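Local coordinates for endoglycosidase (Bacteroides thetaiotaomicron, PDB 6Q64), which probably hydrolyses glycosidic bonds of complex N-glycans as a family 18 glycoside hydrolase, at residues 315-320 and 328-333. The protein carries 1 engineered substitution. Residues are numbered along the deposited sequence; the frame is centred on the assembly and turned at random.
Sequences DYATLD and GGIGTY
I330 meets Y316 and A317 through a single methyl, CG2. This methyl lies against the last turn of helix 311-317, at the peptide link between the two residues. It sits 3.4 Å from A317 N and 3.5 Å from Y316 C. It also touches two side-chain carbons, Y316 CB at 3.7 Å and A317 CB at 4.1 Å. The branching of I330 explains the approach. CG1 stands between the backbone N and the carbonyl carbon (chi1 61°), while CG2 lies anti to the carbonyl carbon and reaches the helix. Y316 turns its CB to the strand, and its ring runs off past the methyl. With CG anti to its carbonyl carbon (chi1 -71°), of the side chain only CB comes close to the methyl. The Y316 side chain also packs on I282 of strand 280-285 and on E258, and its OH is hydrogen-bonded to A255 O. Strand 329-333 belongs to the parallel sheet of the TIM barrel, and helix 311-317 packs on its outer side, just before it in sequence. The contact is a buried van der Waals one, with no hydrogen bond across it: one branched side chain of the barrel strand packs against the end of helix 311-317 and against L348, A351 and L352 of helix 346-358.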
ATOM      1  N   ASP A 315       2.939   9.114  16.407  1.00 71.69           N
ATOM      2  CA  ASP A 315       2.530   8.015  17.300  1.00 66.78           C
ATOM      3  C   ASP A 315       2.525   6.741  16.472  1.00 64.49           C
ATOM      4  O   ASP A 315       3.131   5.737  16.906  1.00 66.48           O
ATOM      5  CB  ASP A 315       1.158   8.255  17.922  1.00 71.41           C
ATOM      6  CG  ASP A 315       0.827   7.254  19.016  1.00 72.50           C
ATOM      7  OD1 ASP A 315       1.710   7.019  19.901  1.00 66.32           O
ATOM      8  OD2 ASP A 315      -0.293   6.691  18.942  1.00 70.41           O
ATOM      9  N   TYR A 316       1.898   6.803  15.299  1.00 61.05           N
ATOM     10  CA  TYR A 316       1.767   5.620  14.415  1.00 59.56           C
ATOM     11  C   TYR A 316       3.169   5.066  14.127  1.00 61.91           C
ATOM     12  O   TYR A 316       3.482   3.895  14.323  1.00 60.94           O
ATOM     13  CB  TYR A 316       0.972   5.966  13.161  1.00 55.45           C
ATOM     14  CG  TYR A 316      -0.499   6.199  13.371  1.00 56.22           C
ATOM     15  CD1 TYR A 316      -1.040   6.505  14.615  1.00 64.04           C
ATOM     16  CD2 TYR A 316      -1.382   6.114  12.311  1.00 56.90           C
ATOM     17  CE1 TYR A 316      -2.408   6.726  14.800  1.00 64.06           C
ATOM     18  CE2 TYR A 316      -2.744   6.367  12.463  1.00 58.45           C
ATOM     19  CZ  TYR A 316      -3.256   6.693  13.706  1.00 62.32           C
ATOM     20  OH  TYR A 316      -4.588   6.933  13.850  1.00 69.25           O
ATOM     21  N   ALA A 317       4.061   5.922  13.681  1.00 68.99           N
ATOM     22  CA  ALA A 317       5.384   5.467  13.207  1.00 68.62           C
ATOM     23  C   ALA A 317       6.146   4.816  14.355  1.00 61.55           C
ATOM     24  O   ALA A 317       7.020   4.017  14.036  1.00 63.51           O
ATOM     25  CB  ALA A 317       6.159   6.631  12.628  1.00 72.29           C
ATOM     26  N   THR A 318       5.881   5.204  15.604  1.00 55.12           N
ATOM     27  CA  THR A 318       6.693   4.769  16.766  1.00 60.77           C
ATOM     28  C   THR A 318       5.903   3.766  17.632  1.00 61.03           C
ATOM     29  O   THR A 318       6.341   3.562  18.793  1.00 56.06           O
ATOM     30  CB  THR A 318       7.108   5.947  17.646  1.00 59.38           C
ATOM     31  OG1 THR A 318       5.898   6.530  18.102  1.00 62.38           O
ATOM     32  CG2 THR A 318       7.935   6.984  16.926  1.00 66.44           C
ATOM     33  N   LEU A 319       4.821   3.185  17.086  1.00 56.88           N
ATOM     34  CA  LEU A 319       3.793   2.412  17.833  1.00 59.67           C
ATOM     35  C   LEU A 319       4.383   1.076  18.256  1.00 62.44           C
ATOM     36  O   LEU A 319       4.590   0.233  17.360  1.00 64.27           O
ATOM     37  CB  LEU A 319       2.596   2.165  16.932  1.00 59.68           C
ATOM     38  CG  LEU A 319       1.395   1.546  17.620  1.00 62.88           C
ATOM     39  CD1 LEU A 319       0.785   2.507  18.600  1.00 65.98           C
ATOM     40  CD2 LEU A 319       0.339   1.154  16.612  1.00 65.77           C
ATOM     41  N   ASP A 320       4.719   0.954  19.545  1.00 63.21           N
ATOM     42  CA  ASP A 320       5.136  -0.299  20.221  1.00 60.07           C
ATOM     43  C   ASP A 320       3.851  -1.012  20.585  1.00 55.90           C
ATOM     44  O   ASP A 320       3.095  -0.440  21.329  1.00 58.78           O
ATOM     45  CB  ASP A 320       6.014   0.030  21.428  1.00 59.48           C
ATOM     46  CG  ASP A 320       7.385   0.533  20.989  1.00 62.06           C
ATOM     47  OD1 ASP A 320       7.763   0.207  19.811  1.00 56.77           O
ATOM     48  OD2 ASP A 320       8.100   1.163  21.844  1.00 62.47           O
ATOM     49  N   GLY A 328       4.521  -2.414  11.567  1.00 61.04           N
ATOM     50  CA  GLY A 328       5.261  -2.789  10.360  1.00 63.96           C
ATOM     51  C   GLY A 328       5.501  -1.600   9.460  1.00 66.76           C
ATOM     52  O   GLY A 328       6.460  -1.674   8.675  1.00 65.05           O
ATOM     53  N   GLY A 329       4.610  -0.608   9.513  1.00 62.75           N
ATOM     54  CA  GLY A 329       4.759   0.626   8.749  1.00 61.64           C
ATOM     55  C   GLY A 329       3.630   1.626   8.915  1.00 63.34           C
ATOM     56  O   GLY A 329       2.606   1.329   9.534  1.00 69.11           O
ATOM     57  N   ILE A 330       3.826   2.799   8.323  1.00 63.65           N
ATOM     58  CA  ILE A 330       2.823   3.891   8.260  1.00 66.09           C
ATOM     59  C   ILE A 330       2.728   4.367   6.815  1.00 63.11           C
ATOM     60  O   ILE A 330       3.659   4.087   6.039  1.00 65.39           O
ATOM     61  CB  ILE A 330       3.218   5.039   9.194  1.00 68.78           C
ATOM     62  CG1 ILE A 330       4.559   5.632   8.779  1.00 71.69           C
ATOM     63  CG2 ILE A 330       3.248   4.577  10.638  1.00 71.80           C
ATOM     64  CD1 ILE A 330       4.480   7.103   8.647  1.00 82.41           C
ATOM     65  N   GLY A 331       1.630   5.043   6.504  1.00 59.48           N
ATOM     66  CA  GLY A 331       1.358   5.650   5.197  1.00 64.75           C
ATOM     67  C   GLY A 331       0.351   6.792   5.289  1.00 64.18           C
ATOM     68  O   GLY A 331      -0.268   7.011   6.335  1.00 62.34           O
ATOM     69  N   THR A 332       0.164   7.485   4.180  1.00 67.24           N
ATOM     70  CA  THR A 332      -0.732   8.649   4.066  1.00 65.91           C
ATOM     71  C   THR A 332      -1.608   8.424   2.850  1.00 67.05           C
ATOM     72  O   THR A 332      -1.117   7.854   1.862  1.00 63.23           O
ATOM     73  CB  THR A 332       0.141   9.886   3.940  1.00 67.29           C
ATOM     74  OG1 THR A 332       1.055   9.464   2.929  1.00 70.91           O
ATOM     75  CG2 THR A 332       0.860  10.267   5.218  1.00 66.38           C
ATOM     76  N   TYR A 333      -2.884   8.765   2.981  1.00 75.54           N
ATOM     77  CA  TYR A 333      -3.867   8.791   1.869  1.00 77.22           C
ATOM     78  C   TYR A 333      -3.697  10.130   1.156  1.00 79.25           C
ATOM     79  O   TYR A 333      -3.775  11.172   1.838  1.00 73.21           O
ATOM     80  CB  TYR A 333      -5.275   8.572   2.424  1.00 75.16           C
ATOM     81  CG  TYR A 333      -6.392   8.684   1.427  1.00 73.88           C
ATOM     82  CD1 TYR A 333      -6.543   7.765   0.405  1.00 74.64           C
ATOM     83  CD2 TYR A 333      -7.316   9.710   1.525  1.00 78.48           C
ATOM     84  CE1 TYR A 333      -7.584   7.871  -0.508  1.00 80.88           C
ATOM     85  CE2 TYR A 333      -8.379   9.818   0.644  1.00 83.36           C
ATOM     86  CZ  TYR A 333      -8.510   8.898  -0.381  1.00 86.06           C
ATOM     87  OH  TYR A 333      -9.554   9.048  -1.250  1.00 96.63           O
TER